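DUF1254 domain-containing protein (Vibrio parahaemolyticus, PDB 3U07) is of unknown function, combining DUF1254 and DUF1214 family regions in a single chain that carries a predicted signal peptide and a disulfide bond. Local coordinates at residues A[346-351]-A[381-386]; A[319-322]-A[326-329]. The protein carries 2 engineered substitutions. One frame throughout, in Å; residues are numbered along the deposited sequence.

Contact 1: A[346-351]-A[381-386]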
ATOM      1  N   GLU A 346      -8.404  -2.289  15.817  1.00 20.13           N
ATOM      2  CA  GLU A 346      -8.248  -0.843  15.851  1.00 19.61           C
ATOM      3  C   GLU A 346      -9.527  -0.071  15.561  1.00 24.74           C
ATOM      4  O   GLU A 346     -10.107   0.535  16.462  1.00 23.85           O
ATOM      5  CB  GLU A 346      -7.141  -0.425  14.878  1.00 22.14           C
ATOM      6  CG  GLU A 346      -5.851  -1.204  15.071  1.00 21.67           C
ATOM      7  CD  GLU A 346      -5.449  -1.292  16.531  1.00 24.24           C
ATOM      8  OE1 GLU A 346      -5.191  -0.237  17.149  1.00 24.27           O
ATOM      9  OE2 GLU A 346      -5.396  -2.420  17.057  1.00 21.89           O
ATOM     10  N   PHE A 347      -9.961  -0.067  14.306  1.00 29.96           N
ATOM     11  CA  PHE A 347     -11.187   0.645  13.952  1.00 27.22           C
ATOM     12  C   PHE A 347     -11.611   0.332  12.527  1.00 24.95           C
ATOM     13  O   PHE A 347     -10.878  -0.318  11.783  1.00 28.21           O
ATOM     14  CB  PHE A 347     -10.995   2.159  14.117  1.00 24.49           C
ATOM     15  CG  PHE A 347     -10.159   2.803  13.035  1.00 23.73           C
ATOM     16  CD1 PHE A 347     -10.766   3.416  11.940  1.00 24.41           C
ATOM     17  CD2 PHE A 347      -8.767   2.836  13.134  1.00 31.22           C
ATOM     18  CE1 PHE A 347     -10.000   4.062  10.960  1.00 27.12           C
ATOM     19  CE2 PHE A 347      -7.988   3.477  12.158  1.00 29.67           C
ATOM     20  CZ  PHE A 347      -8.608   4.092  11.070  1.00 30.21           C
ATOM     21  N   TRP A 348     -12.804   0.779  12.154  1.00 22.61           N
ATOM     22  CA  TRP A 348     -13.296   0.556  10.804  1.00 22.43           C
ATOM     23  C   TRP A 348     -14.069   1.770  10.312  1.00 30.00           C
ATOM     24  O   TRP A 348     -14.389   2.674  11.089  1.00 30.31           O
ATOM     25  CB  TRP A 348     -14.175  -0.696  10.743  1.00 19.18           C
ATOM     26  CG  TRP A 348     -15.315  -0.702  11.706  1.00 26.29           C
ATOM     27  CD1 TRP A 348     -15.337  -1.270  12.946  1.00 28.80           C
ATOM     28  CD2 TRP A 348     -16.606  -0.109  11.513  1.00 29.74           C
ATOM     29  NE1 TRP A 348     -16.561  -1.074  13.538  1.00 30.98           N
ATOM     30  CE2 TRP A 348     -17.359  -0.362  12.682  1.00 26.38           C
ATOM     31  CE3 TRP A 348     -17.199   0.611  10.467  1.00 29.70           C
ATOM     32  CZ2 TRP A 348     -18.677   0.080  12.836  1.00 28.18           C
ATOM     33  CZ3 TRP A 348     -18.511   1.053  10.620  1.00 29.76           C
ATOM     34  CH2 TRP A 348     -19.235   0.784  11.797  1.00 27.75           C
ATOM     35  N   SER A 349     -14.360   1.793   9.016  1.00 24.63           N
ATOM     36  CA  SER A 349     -15.073   2.915   8.423  1.00 27.74           C
ATOM     37  C   SER A 349     -15.661   2.534   7.067  1.00 27.17           C
ATOM     38  O   SER A 349     -15.258   1.546   6.461  1.00 25.32           O
ATOM     39  CB  SER A 349     -14.106   4.083   8.226  1.00 30.12           C
ATOM     40  OG  SER A 349     -13.062   3.717   7.330  1.00 31.27           O
ATOM     41  N   VAL A 350     -16.634   3.313   6.609  1.00 27.62           N
ATOM     42  CA  VAL A 350     -17.229   3.095   5.301  1.00 24.33           C
ATOM     43  C   VAL A 350     -17.256   4.493   4.696  1.00 25.09           C
ATOM     44  O   VAL A 350     -17.729   5.440   5.321  1.00 30.23           O
ATOM     45  CB  VAL A 350     -18.657   2.464   5.389  1.00 31.01           C
ATOM     46  CG1 VAL A 350     -18.876   1.872   6.758  1.00 30.49           C
ATOM     47  CG2 VAL A 350     -19.724   3.472   5.038  1.00 35.65           C
ATOM     48  N   THR A 351     -16.715   4.625   3.492  1.00 29.90           N
ATOM     49  CA  THR A 351     -16.640   5.922   2.827  1.00 28.48           C
ATOM     50  C   THR A 351     -17.371   5.907   1.490  1.00 24.81           C
ATOM     51  O   THR A 351     -17.387   4.894   0.793  1.00 24.34           O
ATOM     52  CB  THR A 351     -15.156   6.321   2.598  1.00 30.40           C
ATOM     53  OG1 THR A 351     -14.445   6.235   3.842  1.00 34.67           O
ATOM     54  CG2 THR A 351     -15.050   7.742   2.053  1.00 26.35           C
ATOM     55  N   GLY A 381     -26.058  -3.935  19.964  1.00 54.35           N
ATOM     56  CA  GLY A 381     -24.742  -3.839  19.361  1.00 54.48           C
ATOM     57  C   GLY A 381     -24.671  -3.812  17.849  1.00 52.06           C
ATOM     58  O   GLY A 381     -23.635  -4.144  17.275  1.00 60.27           O
ATOM     59  N   TYR A 382     -25.766  -3.450  17.194  1.00 43.22           N
ATOM     60  CA  TYR A 382     -25.770  -3.361  15.739  1.00 33.56           C
ATOM     61  C   TYR A 382     -25.552  -1.908  15.369  1.00 31.83           C
ATOM     62  O   TYR A 382     -26.016  -1.007  16.066  1.00 36.94           O
ATOM     63  CB  TYR A 382     -27.114  -3.796  15.136  1.00 33.16           C
ATOM     64  CG  TYR A 382     -27.276  -5.281  14.912  1.00 39.73           C
ATOM     65  CD1 TYR A 382     -27.709  -6.119  15.940  1.00 47.47           C
ATOM     66  CD2 TYR A 382     -27.002  -5.850  13.667  1.00 39.59           C
ATOM     67  CE1 TYR A 382     -27.869  -7.493  15.730  1.00 47.75           C
ATOM     68  CE2 TYR A 382     -27.158  -7.222  13.448  1.00 43.13           C
ATOM     69  CZ  TYR A 382     -27.593  -8.035  14.484  1.00 48.64           C
ATOM     70  OH  TYR A 382     -27.755  -9.384  14.271  1.00 52.79           O
ATOM     71  N   TYR A 383     -24.813  -1.673  14.294  1.00 29.74           N
ATOM     72  CA  TYR A 383     -24.630  -0.313  13.829  1.00 31.09           C
ATOM     73  C   TYR A 383     -25.625  -0.205  12.681  1.00 31.07           C
ATOM     74  O   TYR A 383     -25.925  -1.194  12.009  1.00 29.54           O
ATOM     75  CB  TYR A 383     -23.211  -0.065  13.315  1.00 33.66           C
ATOM     76  CG  TYR A 383     -22.170   0.005  14.405  1.00 36.21           C
ATOM     77  CD1 TYR A 383     -21.603  -1.156  14.930  1.00 31.65           C
ATOM     78  CD2 TYR A 383     -21.742   1.237  14.910  1.00 31.52           C
ATOM     79  CE1 TYR A 383     -20.630  -1.094  15.927  1.00 36.70           C
ATOM     80  CE2 TYR A 383     -20.771   1.307  15.908  1.00 33.26           C
ATOM     81  CZ  TYR A 383     -20.220   0.136  16.410  1.00 34.47           C
ATOM     82  OH  TYR A 383     -19.262   0.190  17.393  1.00 43.41           O
ATOM     83  N   THR A 384     -26.153   0.989  12.472  1.00 33.23           N
ATOM     84  CA  THR A 384     -27.114   1.207  11.405  1.00 33.67           C
ATOM     85  C   THR A 384     -26.785   2.504  10.702  1.00 31.84           C
ATOM     86  O   THR A 384     -26.855   3.570  11.301  1.00 35.72           O
ATOM     87  CB  THR A 384     -28.555   1.302  11.948  1.00 33.31           C
ATOM     88  OG1 THR A 384     -28.960   0.029  12.465  1.00 31.67           O
ATOM     89  CG2 THR A 384     -29.510   1.715  10.840  1.00 37.47           C
ATOM     90  N   ILE A 385     -26.411   2.409   9.433  1.00 26.87           N
ATOM     91  CA  ILE A 385     -26.090   3.594   8.654  1.00 27.13           C
ATOM     92  C   ILE A 385     -27.242   3.888   7.694  1.00 31.44           C
ATOM     93  O   ILE A 385     -27.655   3.019   6.922  1.00 31.24           O
ATOM     94  CB  ILE A 385     -24.794   3.401   7.830  1.00 29.98           C
ATOM     95  CG1 ILE A 385     -23.597   3.218   8.772  1.00 26.77           C
ATOM     96  CG2 ILE A 385     -24.593   4.595   6.891  1.00 26.18           C
ATOM     97  CD1 ILE A 385     -22.280   2.984   8.058  1.00 23.25           C
ATOM     98  N   TYR A 386     -27.769   5.107   7.752  1.00 29.86           N
ATOM     99  CA  TYR A 386     -28.856   5.501   6.861  1.00 29.80           C
ATOM    100  C   TYR A 386     -28.253   6.463   5.849  1.00 35.16           C
ATOM    101  O   TYR A 386     -27.570   7.414   6.225  1.00 36.48           O
ATOM    102  CB  TYR A 386     -29.993   6.167   7.646  1.00 34.44           C
ATOM    103  CG  TYR A 386     -31.221   6.441   6.805  1.00 42.57           C
ATOM    104  CD1 TYR A 386     -31.264   7.529   5.932  1.00 45.71           C
ATOM    105  CD2 TYR A 386     -32.327   5.593   6.852  1.00 43.91           C
ATOM    106  CE1 TYR A 386     -32.379   7.769   5.123  1.00 38.73           C
ATOM    107  CE2 TYR A 386     -33.449   5.821   6.044  1.00 43.85           C
ATOM    108  CZ  TYR A 386     -33.467   6.910   5.183  1.00 41.91           C
ATOM    109  OH  TYR A 386     -34.567   7.140   4.382  1.00 41.29           O
TER

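Contact 2: A[319-322]-A[326-329]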
ATOM      1  N   SER A 319     -18.459  -1.963  -2.397  1.00 31.08           N
ATOM      2  CA  SER A 319     -19.816  -2.308  -2.787  1.00 31.60           C
ATOM      3  C   SER A 319     -20.302  -1.262  -3.777  1.00 24.56           C
ATOM      4  O   SER A 319     -20.308  -0.063  -3.483  1.00 21.64           O
ATOM      5  CB  SER A 319     -20.733  -2.345  -1.567  1.00 33.41           C
ATOM      6  OG  SER A 319     -22.086  -2.453  -1.970  1.00 35.91           O
ATOM      7  N   ASP A 320     -20.698  -1.727  -4.955  1.00 25.08           N
ATOM      8  CA  ASP A 320     -21.172  -0.855  -6.026  1.00 28.27           C
ATOM      9  C   ASP A 320     -22.676  -1.022  -6.276  1.00 29.13           C
ATOM     10  O   ASP A 320     -23.297  -0.186  -6.937  1.00 24.98           O
ATOM     11  CB  ASP A 320     -20.406  -1.186  -7.311  1.00 30.69           C
ATOM     12  CG  ASP A 320     -20.022   0.048  -8.102  1.00 36.40           C
ATOM     13  OD1 ASP A 320     -20.396   1.166  -7.701  1.00 42.40           O
ATOM     14  OD2 ASP A 320     -19.337  -0.104  -9.132  1.00 44.47           O
ATOM     15  N   PHE A 321     -23.254  -2.094  -5.740  1.00 23.65           N
ATOM     16  CA  PHE A 321     -24.678  -2.382  -5.929  1.00 29.09           C
ATOM     17  C   PHE A 321     -25.444  -2.604  -4.624  1.00 27.14           C
ATOM     18  O   PHE A 321     -24.840  -2.856  -3.576  1.00 21.64           O
ATOM     19  CB  PHE A 321     -24.840  -3.635  -6.801  1.00 28.28           C
ATOM     20  CG  PHE A 321     -24.140  -3.548  -8.127  1.00 33.70           C
ATOM     21  CD1 PHE A 321     -22.767  -3.777  -8.225  1.00 31.86           C
ATOM     22  CD2 PHE A 321     -24.844  -3.194  -9.274  1.00 30.20           C
ATOM     23  CE1 PHE A 321     -22.106  -3.652  -9.446  1.00 34.45           C
ATOM     24  CE2 PHE A 321     -24.197  -3.065 -10.500  1.00 37.22           C
ATOM     25  CZ  PHE A 321     -22.822  -3.294 -10.586  1.00 39.51           C
ATOM     26  N   ASP A 322     -26.772  -2.509  -4.689  1.00 23.05           N
ATOM     27  CA  ASP A 322     -27.593  -2.746  -3.507  1.00 22.38           C
ATOM     28  C   ASP A 322     -27.852  -4.250  -3.368  1.00 18.83           C
ATOM     29  O   ASP A 322     -27.351  -5.045  -4.163  1.00 22.54           O
ATOM     30  CB  ASP A 322     -28.919  -1.967  -3.562  1.00 22.53           C
ATOM     31  CG  ASP A 322     -29.796  -2.349  -4.742  1.00 21.27           C
ATOM     32  OD1 ASP A 322     -29.783  -3.522  -5.171  1.00 18.92           O
ATOM     33  OD2 ASP A 322     -30.530  -1.466  -5.225  1.00 23.22           O
ATOM     34  N   GLN A 326     -29.117  -3.778  -8.024  1.00 27.65           N
ATOM     35  CA  GLN A 326     -29.241  -2.496  -8.706  1.00 21.90           C
ATOM     36  C   GLN A 326     -28.039  -1.641  -8.332  1.00 25.13           C
ATOM     37  O   GLN A 326     -27.543  -1.703  -7.200  1.00 22.15           O
ATOM     38  CB  GLN A 326     -30.519  -1.763  -8.286  1.00 21.38           C
ATOM     39  CG  GLN A 326     -31.812  -2.452  -8.679  1.00 21.74           C
ATOM     40  CD  GLN A 326     -33.038  -1.641  -8.286  1.00 30.63           C
ATOM     41  OE1 GLN A 326     -33.917  -1.392  -9.110  1.00 23.16           O
ATOM     42  NE2 GLN A 326     -33.097  -1.223  -7.023  1.00 22.97           N
ATOM     43  N   LYS A 327     -27.569  -0.847  -9.284  1.00 22.80           N
ATOM     44  CA  LYS A 327     -26.432   0.030  -9.049  1.00 25.64           C
ATOM     45  C   LYS A 327     -26.782   1.046  -7.967  1.00 27.95           C
ATOM     46  O   LYS A 327     -27.874   1.612  -7.975  1.00 23.98           O
ATOM     47  CB  LYS A 327     -26.077   0.777 -10.338  1.00 30.00           C
ATOM     48  CG  LYS A 327     -24.916   1.742 -10.191  1.00 28.45           C
ATOM     49  CD  LYS A 327     -23.596   0.999 -10.129  1.00 26.31           C
ATOM     50  CE  LYS A 327     -22.479   1.925  -9.695  1.00 28.97           C
ATOM     51  NZ  LYS A 327     -22.670   2.366  -8.284  1.00 29.22           N
ATOM     52  N   LEU A 328     -25.862   1.268  -7.030  1.00 27.62           N
ATOM     53  CA  LEU A 328     -26.080   2.251  -5.969  1.00 29.11           C
ATOM     54  C   LEU A 328     -26.154   3.614  -6.649  1.00 27.64           C
ATOM     55  O   LEU A 328     -25.260   3.974  -7.423  1.00 24.36           O
ATOM     56  CB  LEU A 328     -24.916   2.236  -4.977  1.00 28.12           C
ATOM     57  CG  LEU A 328     -24.789   0.959  -4.149  1.00 25.85           C
ATOM     58  CD1 LEU A 328     -23.488   0.987  -3.367  1.00 23.95           C
ATOM     59  CD2 LEU A 328     -26.001   0.834  -3.225  1.00 31.12           C
ATOM     60  N   ASP A 329     -27.204   4.373  -6.353  1.00 22.82           N
ATOM     61  CA  ASP A 329     -27.410   5.681  -6.973  1.00 24.47           C
ATOM     62  C   ASP A 329     -28.298   6.541  -6.077  1.00 27.55           C
ATOM     63  O   ASP A 329     -29.491   6.281  -5.943  1.00 26.63           O
ATOM     64  CB  ASP A 329     -28.088   5.477  -8.331  1.00 30.92           C
ATOM     65  CG  ASP A 329     -28.097   6.730  -9.183  1.00 32.33           C
ATOM     66  OD1 ASP A 329     -28.165   7.840  -8.620  1.00 35.00           O
ATOM     67  OD2 ASP A 329     -28.057   6.595 -10.424  1.00 34.91           O
TER
HETATM   68  O   HOH W   1     -30.032   0.967  -6.088  1.00 25.58           O

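Contact 1: A[346-351]-A[381-386]
The six-membered ring of W348 stands with its edge over one face of Y383, the planes at 89° and the centroids 5.0 Å apart, a T-shaped pair between two sheets packed face to face in the manner of a beta sandwich. The atom that leads is W348 CZ2, which sits 3.6 Å above the plane of the tyrosine ring and over its centre, with CH2 following toward Y383 CG. The indole itself meets Y383 in its own plane, at the benzo edge; F339 makes a second edge-to-face pair with it, and P342 and M375 also touch the tryptophan. With CG lodged between the backbone N and the carbonyl carbon (chi1 55°), the indole is carried across to the facing strand. Two residues further along each strand, V350 and I385 make the second meeting point. Their side chains reach for one another tip to tip, and L401 touches both. The contact is wholly apolar and mostly buried, and the two segments meet through their side chains: even the nearest alpha carbons, those of V350 and I385, lie 9.5 Å apart. The isoleucine spans its share with an extended chain (chi2 178°), which delivers CD1 to both valine methyls, 3.8 Å from V350 CG1 and 4.0 Å from V350 CG2.

Contact 2: A[319-322]-A[326-329]
F321 and K327 form a single antiparallel beta bridge as a non-hydrogen-bonded pair, flanked by L328 N to D320 O (2.9 Å) and D322 N to Q326 O (2.7 Å), the first of these almost straight at 175°. The turn is then locked by side chains. K327, bent at chi2 (75°) and chi4, folds its ammonium back to a 2.6 Å salt bridge from NZ to D320 OD1, reached from above the carboxylate plane. The same NZ binds D320 O at 3.0 Å on an in-plane lone pair, so that this carbonyl accepts two donors, and also L328 O. The side chain of N355 bonds to both D320 OD1 and K327 NZ. On the way, K327 CD passes over one face of the F321 ring. At the other end, Q326 NE2 meets the syn lone pair of D322 OD2 at 3.1 Å, and a water donates to both D322 OD2 and K327 O; D322 OD1, whose position is less certain, has I324 N as a partner. L328 lays CD1 against S319 O (3.4 Å) and pairs by backbone with F408 of strand 408-417, while Y335 of strand 334-340 and I431 touch its side chain where strand 315-319 ends.

How the contacts relate
Followed from the N terminus, the chain leaves strand 315-319 and at once enters contact 2, which closes a tight loop of three residues before strand 334-340 begins. That loop lies on the connection from one sheet to the other, since 315-319 and 334-340 belong to different sheets. Contact 1 opens only afterwards: 29 residues separate strand segment 346-351 from 381-386, and its side chains pack those same two sheets together. The contacts are therefore in series, neither enclosing nor crossing the other, with centres about 18 Å apart. The end of strand 347-354 comes back beside contact 2 through N355.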